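Local coordinates for protein putative acetamidase/formamidase (Yersinia enterocolitica subsp. palearctica serotype O:3, PDB 5UBU) that probably hydrolyses carbon-nitrogen bonds other than peptide bonds in linear amides, and binds sodium ions, at residues L28-Y38 / F83-I91; P52-A63 / E236-L247. All blocks are in the same frame, centred on the assembly; numbering follows the deposited sequence.

How the contacts relate
Both contacts are largely buried and lie on the same side of the chain's centre, their own centres about 11 Å apart. Contact 2 is a regular antiparallel strand pair inside the nine-stranded sheet, built on backbone hydrogen bonds and running at one end to a sodium site. Contact 1 folds a short helix and the loop after it over strand 87-93 of the other large sheet, and relies far more on side chains: a glutamine amide, aromatic rings and prolines. Leu28 of contact 1 pairs by backbone with strand 55-59 of contact 2, and a salt bridge from Glu30 OE2 to Arg61 NE, 2.7 Å long, joins the two directly.

Contact 1: L28-Y38 / F83-I91; sequences LTEEMQKEFHY and FLNPQNGPI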
loop_
_atom_site.group_PDB
_atom_site.type_symbol
_atom_site.label_atom_id
_atom_site.label_comp_id
_atom_site.label_asym_id
_atom_site.label_seq_id
_atom_site.Cartn_x
_atom_site.Cartn_y
_atom_site.Cartn_z
ATOM N N LEU B 28 16.377 12.389 -35.778
ATOM C CA LEU B 28 16.196 10.973 -35.437
ATOM C C LEU B 28 14.891 10.464 -36.050
ATOM O O LEU B 28 13.875 10.344 -35.381
ATOM C CB LEU B 28 16.258 10.747 -33.914
ATOM C CG LEU B 28 16.073 9.311 -33.390
ATOM C CD1 LEU B 28 16.930 8.299 -34.137
ATOM C CD2 LEU B 28 16.366 9.251 -31.901
ATOM N N THR B 29 14.949 10.183 -37.345
ATOM C CA THR B 29 13.811 9.673 -38.091
ATOM C C THR B 29 13.632 8.182 -37.816
ATOM O O THR B 29 14.462 7.560 -37.156
ATOM C CB THR B 29 14.034 9.842 -39.610
ATOM O OG1 THR B 29 15.186 9.094 -40.018
ATOM C CG2 THR B 29 14.246 11.295 -39.983
ATOM N N GLU B 30 12.547 7.615 -38.329
ATOM C CA GLU B 30 12.287 6.189 -38.184
ATOM C C GLU B 30 13.349 5.357 -38.920
ATOM O O GLU B 30 13.679 4.253 -38.500
ATOM C CB GLU B 30 10.895 5.857 -38.722
ATOM C CG GLU B 30 9.764 6.440 -37.891
ATOM C CD GLU B 30 8.412 6.240 -38.546
ATOM O OE1 GLU B 30 8.249 6.766 -39.664
ATOM O OE2 GLU B 30 7.516 5.609 -37.951
ATOM N N GLU B 31 13.883 5.906 -40.014
ATOM C CA GLU B 31 14.902 5.229 -40.825
ATOM C C GLU B 31 16.222 5.163 -40.035
ATOM O O GLU B 31 16.962 4.194 -40.151
ATOM C CB GLU B 31 15.054 5.950 -42.180
ATOM C CG GLU B 31 15.502 5.107 -43.380
ATOM C CD GLU B 31 16.997 4.840 -43.499
ATOM O OE1 GLU B 31 17.371 4.121 -44.454
ATOM O OE2 GLU B 31 17.803 5.346 -42.673
HETATM N N MSE B 32 16.495 6.185 -39.222
HETATM C CA MSE B 32 17.712 6.213 -38.396
HETATM C C MSE B 32 17.560 5.293 -37.213
HETATM O O MSE B 32 18.507 4.603 -36.831
HETATM C CB MSE B 32 18.012 7.617 -37.872
HETATM C CG MSE B 32 19.389 7.690 -37.193
HETATM SE SE MSE B 32 19.759 9.509 -36.498
HETATM C CE MSE B 32 20.446 10.339 -38.151
ATOM N N GLN B 33 16.368 5.291 -36.624
ATOM C CA GLN B 33 16.068 4.450 -35.469
ATOM C C GLN B 33 16.123 2.945 -35.790
ATOM O O GLN B 33 16.605 2.161 -34.978
ATOM C CB GLN B 33 14.691 4.818 -34.892
ATOM C CG GLN B 33 14.273 4.017 -33.664
ATOM C CD GLN B 33 15.194 4.226 -32.473
ATOM O OE1 GLN B 33 15.634 5.349 -32.198
ATOM N NE2 GLN B 33 15.450 3.153 -31.727
ATOM N N LYS B 34 15.620 2.569 -36.966
ATOM C CA LYS B 34 15.582 1.166 -37.457
ATOM C C LYS B 34 14.589 0.290 -36.690
ATOM O O LYS B 34 13.613 -0.176 -37.285
ATOM C CB LYS B 34 16.973 0.518 -37.522
ATOM C CG LYS B 34 17.902 1.241 -38.486
ATOM C CD LYS B 34 19.229 0.547 -38.747
ATOM C CE LYS B 34 20.052 1.412 -39.701
ATOM N NZ LYS B 34 21.393 0.852 -40.046
ATOM N N GLU B 35 14.846 0.067 -35.399
ATOM C CA GLU B 35 13.929 -0.705 -34.577
ATOM C C GLU B 35 13.727 0.015 -33.240
ATOM O O GLU B 35 14.680 0.432 -32.574
ATOM C CB GLU B 35 14.344 -2.184 -34.383
ATOM C CG GLU B 35 15.517 -2.508 -33.467
ATOM C CD GLU B 35 15.579 -4.014 -33.129
ATOM O OE1 GLU B 35 14.496 -4.624 -32.902
ATOM O OE2 GLU B 35 16.702 -4.581 -33.054
ATOM N N PHE B 36 12.463 0.204 -32.872
ATOM C CA PHE B 36 12.107 0.845 -31.621
ATOM C C PHE B 36 12.216 -0.200 -30.523
ATOM O O PHE B 36 12.001 -1.386 -30.781
ATOM C CB PHE B 36 10.706 1.424 -31.720
ATOM C CG PHE B 36 10.612 2.609 -32.633
ATOM C CD1 PHE B 36 10.638 2.441 -34.009
ATOM C CD2 PHE B 36 10.502 3.895 -32.116
ATOM C CE1 PHE B 36 10.575 3.533 -34.853
ATOM C CE2 PHE B 36 10.424 4.990 -32.956
ATOM C CZ PHE B 36 10.462 4.809 -34.327
ATOM N N HIS B 37 12.549 0.225 -29.302
ATOM C CA HIS B 37 12.728 -0.726 -28.193
ATOM C C HIS B 37 11.661 -0.689 -27.129
ATOM O O HIS B 37 11.099 0.367 -26.825
ATOM C CB HIS B 37 14.093 -0.532 -27.517
ATOM C CG HIS B 37 15.247 -0.569 -28.469
ATOM N ND1 HIS B 37 15.914 0.572 -28.862
ATOM C CD2 HIS B 37 15.829 -1.597 -29.138
ATOM C CE1 HIS B 37 16.873 0.246 -29.711
ATOM N NE2 HIS B 37 16.840 -1.063 -29.897
ATOM N N TYR B 38 11.418 -1.870 -26.560
ATOM C CA TYR B 38 10.453 -2.075 -25.481
ATOM C C TYR B 38 11.139 -2.370 -24.137
ATOM O O TYR B 38 10.470 -2.712 -23.155
ATOM C CB TYR B 38 9.438 -3.160 -25.867
ATOM C CG TYR B 38 8.498 -2.682 -26.949
ATOM C CD1 TYR B 38 7.318 -2.013 -26.614
ATOM C CD2 TYR B 38 8.789 -2.871 -28.301
ATOM C CE1 TYR B 38 6.447 -1.558 -27.592
ATOM C CE2 TYR B 38 7.918 -2.421 -29.283
ATOM C CZ TYR B 38 6.748 -1.761 -28.919
ATOM O OH TYR B 38 5.874 -1.301 -29.874
ATOM N N PHE B 83 4.089 -4.770 -23.649
ATOM C CA PHE B 83 4.718 -4.176 -24.833
ATOM C C PHE B 83 3.982 -2.957 -25.395
ATOM O O PHE B 83 3.259 -3.042 -26.384
ATOM C CB PHE B 83 4.939 -5.224 -25.934
ATOM C CG PHE B 83 5.853 -6.346 -25.527
ATOM C CD1 PHE B 83 7.220 -6.240 -25.721
ATOM C CD2 PHE B 83 5.346 -7.517 -24.956
ATOM C CE1 PHE B 83 8.071 -7.277 -25.352
ATOM C CE2 PHE B 83 6.188 -8.556 -24.589
ATOM C CZ PHE B 83 7.554 -8.434 -24.782
ATOM N N LEU B 84 4.178 -1.834 -24.712
ATOM C CA LEU B 84 3.655 -0.537 -25.105
ATOM C C LEU B 84 4.826 0.435 -25.022
ATOM O O LEU B 84 5.877 0.117 -24.457
ATOM C CB LEU B 84 2.542 -0.052 -24.177
ATOM C CG LEU B 84 1.181 -0.765 -24.162
ATOM C CD1 LEU B 84 0.257 -0.051 -23.181
ATOM C CD2 LEU B 84 0.557 -0.793 -25.560
ATOM N N ASN B 85 4.639 1.618 -25.590
ATOM C CA ASN B 85 5.649 2.673 -25.561
ATOM C C ASN B 85 6.952 2.318 -26.302
ATOM O O ASN B 85 8.007 2.179 -25.684
ATOM C CB ASN B 85 5.960 3.091 -24.107
ATOM C CG ASN B 85 4.717 3.456 -23.317
ATOM O OD1 ASN B 85 3.663 3.766 -23.880
ATOM N ND2 ASN B 85 4.838 3.425 -21.994
ATOM N N PRO B 86 6.875 2.157 -27.635
ATOM C CA PRO B 86 8.086 1.896 -28.410
ATOM C C PRO B 86 9.044 3.071 -28.212
ATOM O O PRO B 86 8.632 4.225 -28.355
ATOM C CB PRO B 86 7.572 1.845 -29.849
ATOM C CG PRO B 86 6.292 2.600 -29.821
ATOM C CD PRO B 86 5.694 2.230 -28.504
ATOM N N GLN B 87 10.302 2.774 -27.893
ATOM C CA GLN B 87 11.292 3.817 -27.597
ATOM C C GLN B 87 12.279 4.193 -28.679
ATOM O O GLN B 87 12.782 3.329 -29.386
ATOM C CB GLN B 87 12.141 3.371 -26.386
ATOM C CG GLN B 87 11.347 3.176 -25.107
ATOM C CD GLN B 87 10.761 4.472 -24.596
ATOM O OE1 GLN B 87 11.484 5.454 -24.358
ATOM N NE2 GLN B 87 9.450 4.475 -24.385
ATOM N N ASN B 88 12.528 5.497 -28.799
ATOM C CA ASN B 88 13.575 6.017 -29.676
ATOM C C ASN B 88 14.830 5.959 -28.813
ATOM O O ASN B 88 14.748 6.103 -27.587
ATOM C CB ASN B 88 13.303 7.454 -30.118
ATOM C CG ASN B 88 12.401 7.530 -31.317
ATOM O OD1 ASN B 88 11.231 7.855 -31.209
ATOM N ND2 ASN B 88 12.942 7.181 -32.478
ATOM N N GLY B 89 15.978 5.739 -29.436
ATOM C CA GLY B 89 17.237 5.649 -28.697
ATOM C C GLY B 89 17.831 4.258 -28.838
ATOM O O GLY B 89 17.272 3.414 -29.543
ATOM N N PRO B 90 18.940 3.991 -28.149
ATOM C CA PRO B 90 19.604 4.934 -27.263
ATOM C C PRO B 90 20.462 5.989 -27.956
ATOM O O PRO B 90 21.132 5.697 -28.949
ATOM C CB PRO B 90 20.510 4.037 -26.416
ATOM C CG PRO B 90 20.790 2.862 -27.264
ATOM C CD PRO B 90 19.616 2.685 -28.179
ATOM N N ILE B 91 20.420 7.205 -27.419
ATOM C CA ILE B 91 21.212 8.324 -27.902
ATOM C C ILE B 91 22.426 8.405 -26.981
ATOM O O ILE B 91 22.273 8.338 -25.766
ATOM C CB ILE B 91 20.414 9.638 -27.846
ATOM C CG1 ILE B 91 19.160 9.517 -28.719
ATOM C CG2 ILE B 91 21.275 10.817 -28.296
ATOM C CD1 ILE B 91 18.268 10.739 -28.736
HETATM O O HOH W 1 12.211 7.866 -35.082
#
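Gln33, at the end of helix 30-33, grips the backbone of Gly89 in a buried helix-and-loop contact on strand 87-93. Its chain bends at chi2 (63°), turning the amide to meet both polar atoms of the glycine: Gly89 N gives to Gln33 OE1 at 2.8 Å, and Gln33 NE2 gives to Gly89 O at 2.9 Å, nearly straight and on a carbonyl lone pair. Glutamine suits the place because one amide both donates and accepts. Gly89 has a positive phi, at which a CB would press on the preceding carbonyl oxygen. Gln33 NE2 also reaches Glu35 O, while Gln33 OE1 takes a second, longer bond from Asn88 ND2, so the amide's rotation is fixed. A water joins Asn88 ND2 to Leu28 O.

Farther along, His37 and Gln87 form a single antiparallel hydrogen-bonded bridge. Phe36 lays its CB against Pro86 CB, and Gln33 CG covers the centre of one face of its ring. Pro86 CA lies over a face of the Tyr38 ring, 4.2 Å from its centroid, a CH-pi contact with a rigid residue. Phe83 turns its ring edge toward the face of Tyr38 in an offset edge-to-face pair, planes at 68°; Tyr38 OH bonds to Glu65.

Tyr38 and Phe83 also pack on Ile179 of a second subunit. Within the chain, Leu28 pairs with strand 55-59, whereas Asn88 and Pro90 meet strand 214-222.

Contact 2: P52-A63 / E236-L247; sequences PGDRVIVDTRDA and EFASITTIKVDL. With NA (sodium ion), chain G.
Strands 55-59 and 239-247 run antiparallel, and their facing backbone groups satisfy one another. Val56 and Ile243 exchange two bonds, as do Val58 and Thr241, with Val58 N to Thr241 O at 2.7 Å. Toward Pro52, Gly53 N gives to Val245 O, and Val245 N meets Asp54 O almost head-on (C=O...N angle 178°). Gly53 has positive phi, a conformation that glycine adopts readily.

Ile243 CG1 packs on Val56 CB on the buried face, whereas on the other Ile57 CG2 meets Ile240 CG2 at 3.7 Å, and Arg55 crosses Lys244 at a slant, CG against CG, before its NE forms a salt bridge with Glu107.

At the far end Thr60 N gives to Ser239 O at 2.9 Å and Ser239 N gives weakly to Thr60 O, and hydroxyls join them. Thr60 OG1 and Ser239 OG are hydrogen-bonded at 2.6 Å, and Ser239 OG is bonded to Thr241 OG1. The first torsions of Thr60 (67°) and Ser239 (73°) place each oxygen between its own backbone N and carbonyl carbon, so that the two hydroxyls face each other. A water contacts Thr60 OG1 and donates to Phe237 O.

Glu236 then binds sodium with both carboxylate oxygens, each 2.2 Å away; Asp220 and His222 complete the site's residues. Glu236 also has polar partners in Ala234 and a water at OE2. Ala63 CB rests 3.5 Å from Glu236 OE2, its small methyl fitting beside the carboxylate. The chemistry thus passes from backbone pairing alone, to pairing joined by hydroxyls and water, to a carboxylate chelating metal.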
loop_
_atom_site.group_PDB
_atom_site.type_symbol
_atom_site.label_atom_id
_atom_site.label_comp_id
_atom_site.label_asym_id
_atom_site.label_seq_id
_atom_site.Cartn_x
_atom_site.Cartn_y
_atom_site.Cartn_z
ATOM N N PRO B 52 27.312 17.251 -26.032
ATOM C CA PRO B 52 26.449 17.961 -25.097
ATOM C C PRO B 52 26.136 19.348 -25.656
ATOM O O PRO B 52 27.041 20.048 -26.113
ATOM C CB PRO B 52 27.304 18.061 -23.827
ATOM C CG PRO B 52 28.257 16.935 -23.914
ATOM C CD PRO B 52 28.546 16.774 -25.380
ATOM N N GLY B 53 24.860 19.709 -25.654
ATOM C CA GLY B 53 24.423 21.004 -26.181
ATOM C C GLY B 53 23.701 20.866 -27.512
ATOM O O GLY B 53 23.016 21.777 -27.923
ATOM N N ASP B 54 23.886 19.731 -28.188
ATOM C CA ASP B 54 23.225 19.468 -29.474
ATOM C C ASP B 54 21.712 19.318 -29.338
ATOM O O ASP B 54 21.194 19.028 -28.265
ATOM C CB ASP B 54 23.760 18.181 -30.134
ATOM C CG ASP B 54 25.134 18.337 -30.749
ATOM O OD1 ASP B 54 25.689 19.457 -30.773
ATOM O OD2 ASP B 54 25.658 17.312 -31.242
ATOM N N ARG B 55 21.028 19.517 -30.458
ATOM C CA ARG B 55 19.582 19.389 -30.546
ATOM C C ARG B 55 19.243 18.112 -31.311
ATOM O O ARG B 55 20.008 17.683 -32.182
ATOM C CB ARG B 55 18.976 20.619 -31.234
ATOM C CG ARG B 55 18.992 21.848 -30.342
ATOM C CD ARG B 55 18.692 23.154 -31.046
ATOM N NE ARG B 55 17.296 23.170 -31.481
ATOM C CZ ARG B 55 16.873 23.108 -32.744
ATOM N NH1 ARG B 55 15.571 23.135 -32.998
ATOM N NH2 ARG B 55 17.728 23.078 -33.763
ATOM N N VAL B 56 18.121 17.488 -30.959
ATOM C CA VAL B 56 17.663 16.275 -31.630
ATOM C C VAL B 56 16.175 16.422 -31.933
ATOM O O VAL B 56 15.394 16.763 -31.052
ATOM C CB VAL B 56 17.882 15.007 -30.780
ATOM C CG1 VAL B 56 17.442 13.760 -31.545
ATOM C CG2 VAL B 56 19.342 14.878 -30.390
ATOM N N ILE B 57 15.802 16.183 -33.186
ATOM C CA ILE B 57 14.421 16.246 -33.632
ATOM C C ILE B 57 13.988 14.790 -33.753
ATOM O O ILE B 57 14.374 14.099 -34.700
ATOM C CB ILE B 57 14.293 16.967 -34.991
ATOM C CG1 ILE B 57 14.882 18.384 -34.899
ATOM C CG2 ILE B 57 12.828 16.993 -35.437
ATOM C CD1 ILE B 57 14.865 19.156 -36.211
ATOM N N VAL B 58 13.187 14.332 -32.798
ATOM C CA VAL B 58 12.739 12.941 -32.761
ATOM C C VAL B 58 11.347 12.709 -33.353
ATOM O O VAL B 58 10.395 13.371 -32.966
ATOM C CB VAL B 58 12.688 12.425 -31.305
ATOM C CG1 VAL B 58 12.385 10.932 -31.290
ATOM C CG2 VAL B 58 14.007 12.686 -30.596
ATOM N N ASP B 59 11.246 11.754 -34.281
ATOM C CA ASP B 59 9.980 11.352 -34.888
ATOM C C ASP B 59 9.473 10.157 -34.071
ATOM O O ASP B 59 9.711 9.005 -34.424
ATOM C CB ASP B 59 10.161 10.952 -36.358
ATOM C CG ASP B 59 10.524 12.135 -37.265
ATOM O OD1 ASP B 59 10.371 13.303 -36.842
ATOM O OD2 ASP B 59 10.934 11.889 -38.424
ATOM N N THR B 60 8.782 10.439 -32.971
ATOM C CA THR B 60 8.277 9.381 -32.087
ATOM C C THR B 60 7.052 8.654 -32.629
ATOM O O THR B 60 6.323 9.180 -33.458
ATOM C CB THR B 60 7.874 9.933 -30.697
ATOM O OG1 THR B 60 6.735 10.792 -30.819
ATOM C CG2 THR B 60 9.017 10.688 -30.048
ATOM N N ARG B 61 6.850 7.437 -32.140
ATOM C CA ARG B 61 5.700 6.618 -32.480
ATOM C C ARG B 61 4.783 6.582 -31.259
ATOM O O ARG B 61 5.243 6.753 -30.131
ATOM C CB ARG B 61 6.125 5.205 -32.881
ATOM C CG ARG B 61 6.760 5.146 -34.248
ATOM C CD ARG B 61 7.096 3.711 -34.645
ATOM N NE ARG B 61 7.581 3.647 -36.028
ATOM C CZ ARG B 61 8.021 2.545 -36.637
ATOM N NH1 ARG B 61 8.441 2.609 -37.894
ATOM N NH2 ARG B 61 8.060 1.381 -35.998
ATOM N N ASP B 62 3.486 6.353 -31.484
ATOM C CA ASP B 62 2.540 6.324 -30.377
ATOM C C ASP B 62 2.784 5.099 -29.489
ATOM O O ASP B 62 3.540 4.203 -29.850
ATOM C CB ASP B 62 1.073 6.432 -30.865
ATOM C CG ASP B 62 0.551 5.161 -31.571
ATOM O OD1 ASP B 62 1.128 4.068 -31.401
ATOM O OD2 ASP B 62 -0.499 5.244 -32.268
ATOM N N ALA B 63 2.128 5.071 -28.339
ATOM C CA ALA B 63 2.270 3.972 -27.383
ATOM C C ALA B 63 1.931 2.577 -27.921
ATOM O O ALA B 63 2.407 1.577 -27.374
ATOM C CB ALA B 63 1.423 4.254 -26.160
ATOM N N GLU B 236 -2.660 9.285 -26.662
ATOM C CA GLU B 236 -1.409 8.811 -27.243
ATOM C C GLU B 236 -1.280 9.237 -28.703
ATOM O O GLU B 236 -2.219 9.037 -29.493
ATOM C CB GLU B 236 -1.388 7.280 -27.209
ATOM C CG GLU B 236 -1.741 6.634 -25.874
ATOM C CD GLU B 236 -0.776 6.963 -24.760
ATOM O OE1 GLU B 236 -1.174 6.794 -23.581
ATOM O OE2 GLU B 236 0.367 7.382 -25.046
ATOM N N PHE B 237 -0.126 9.788 -29.087
ATOM C CA PHE B 237 0.064 10.210 -30.483
ATOM C C PHE B 237 1.530 10.173 -30.933
ATOM O O PHE B 237 2.449 10.121 -30.120
ATOM C CB PHE B 237 -0.560 11.607 -30.730
ATOM C CG PHE B 237 0.278 12.773 -30.247
ATOM C CD1 PHE B 237 0.601 12.927 -28.916
ATOM C CD2 PHE B 237 0.677 13.766 -31.133
ATOM C CE1 PHE B 237 1.358 14.014 -28.486
ATOM C CE2 PHE B 237 1.422 14.862 -30.694
ATOM C CZ PHE B 237 1.754 14.982 -29.368
ATOM N N ALA B 238 1.707 10.159 -32.253
ATOM C CA ALA B 238 3.003 10.170 -32.893
ATOM C C ALA B 238 3.379 11.650 -32.981
ATOM O O ALA B 238 2.548 12.466 -33.393
ATOM C CB ALA B 238 2.917 9.539 -34.270
ATOM N N SER B 239 4.615 11.994 -32.604
ATOM C CA SER B 239 5.042 13.400 -32.589
ATOM C C SER B 239 6.409 13.699 -33.158
ATOM O O SER B 239 7.211 12.802 -33.403
ATOM C CB SER B 239 5.099 13.896 -31.142
ATOM O OG SER B 239 6.215 13.334 -30.456
ATOM N N ILE B 240 6.642 15.000 -33.338
ATOM C CA ILE B 240 7.911 15.545 -33.774
ATOM C C ILE B 240 8.349 16.299 -32.528
ATOM O O ILE B 240 7.946 17.445 -32.311
ATOM C CB ILE B 240 7.788 16.504 -34.978
ATOM C CG1 ILE B 240 7.165 15.780 -36.180
ATOM C CG2 ILE B 240 9.163 17.056 -35.346
ATOM C CD1 ILE B 240 6.959 16.643 -37.404
ATOM N N THR B 241 9.127 15.629 -31.685
ATOM C CA THR B 241 9.616 16.199 -30.431
ATOM C C THR B 241 11.035 16.686 -30.619
ATOM O O THR B 241 11.911 15.904 -30.983
ATOM C CB THR B 241 9.583 15.154 -29.297
ATOM O OG1 THR B 241 8.230 14.733 -29.081
ATOM C CG2 THR B 241 10.147 15.723 -28.012
ATOM N N THR B 242 11.251 17.977 -30.374
ATOM C CA THR B 242 12.567 18.584 -30.489
ATOM C C THR B 242 13.119 18.827 -29.093
ATOM O O THR B 242 12.484 19.498 -28.281
ATOM C CB THR B 242 12.523 19.903 -31.286
ATOM O OG1 THR B 242 12.061 19.640 -32.612
ATOM C CG2 THR B 242 13.913 20.535 -31.387
ATOM N N ILE B 243 14.304 18.282 -28.828
ATOM C CA ILE B 243 14.958 18.415 -27.526
ATOM C C ILE B 243 16.382 18.947 -27.639
ATOM O O ILE B 243 17.000 18.875 -28.708
ATOM C CB ILE B 243 15.018 17.054 -26.790
ATOM C CG1 ILE B 243 15.819 16.018 -27.593
ATOM C CG2 ILE B 243 13.617 16.530 -26.532
ATOM C CD1 ILE B 243 15.938 14.669 -26.919
ATOM N N LYS B 244 16.880 19.499 -26.532
ATOM C CA LYS B 244 18.254 19.994 -26.445
ATOM C C LYS B 244 18.808 19.175 -25.274
ATOM O O LYS B 244 18.273 19.220 -24.168
ATOM C CB LYS B 244 18.316 21.502 -26.143
ATOM C CG LYS B 244 19.526 22.248 -26.696
ATOM C CD LYS B 244 20.046 23.401 -25.841
ATOM C CE LYS B 244 20.966 24.344 -26.617
ATOM N NZ LYS B 244 21.850 25.133 -25.717
ATOM N N VAL B 245 19.853 18.404 -25.529
ATOM C CA VAL B 245 20.447 17.537 -24.518
ATOM C C VAL B 245 21.812 18.072 -24.119
ATOM O O VAL B 245 22.644 18.336 -24.989
ATOM C CB VAL B 245 20.597 16.107 -25.074
ATOM C CG1 VAL B 245 21.183 15.165 -24.022
ATOM C CG2 VAL B 245 19.249 15.597 -25.579
ATOM N N ASP B 246 22.047 18.237 -22.818
ATOM C CA ASP B 246 23.331 18.739 -22.347
ATOM C C ASP B 246 23.795 17.798 -21.225
ATOM O O ASP B 246 23.069 16.866 -20.848
ATOM C CB ASP B 246 23.226 20.208 -21.925
ATOM C CG ASP B 246 24.584 20.968 -22.015
ATOM O OD1 ASP B 246 25.663 20.354 -21.836
ATOM O OD2 ASP B 246 24.562 22.206 -22.261
ATOM N N LEU B 247 25.012 18.018 -20.726
ATOM C CA LEU B 247 25.606 17.159 -19.715
ATOM C C LEU B 247 26.167 17.943 -18.543
ATOM O O LEU B 247 26.922 18.894 -18.736
ATOM C CB LEU B 247 26.745 16.381 -20.368
ATOM C CG LEU B 247 27.531 15.362 -19.542
ATOM C CD1 LEU B 247 26.635 14.208 -19.138
ATOM C CD2 LEU B 247 28.709 14.856 -20.344
HETATM NA NA NA G . 0.982 6.763 -22.975
HETATM O O HOH W 2 4.812 9.296 -29.612
HETATM O O HOH W 3 -2.008 7.449 -32.214
HETATM O O HOH W 4 2.143 7.596 -27.360
#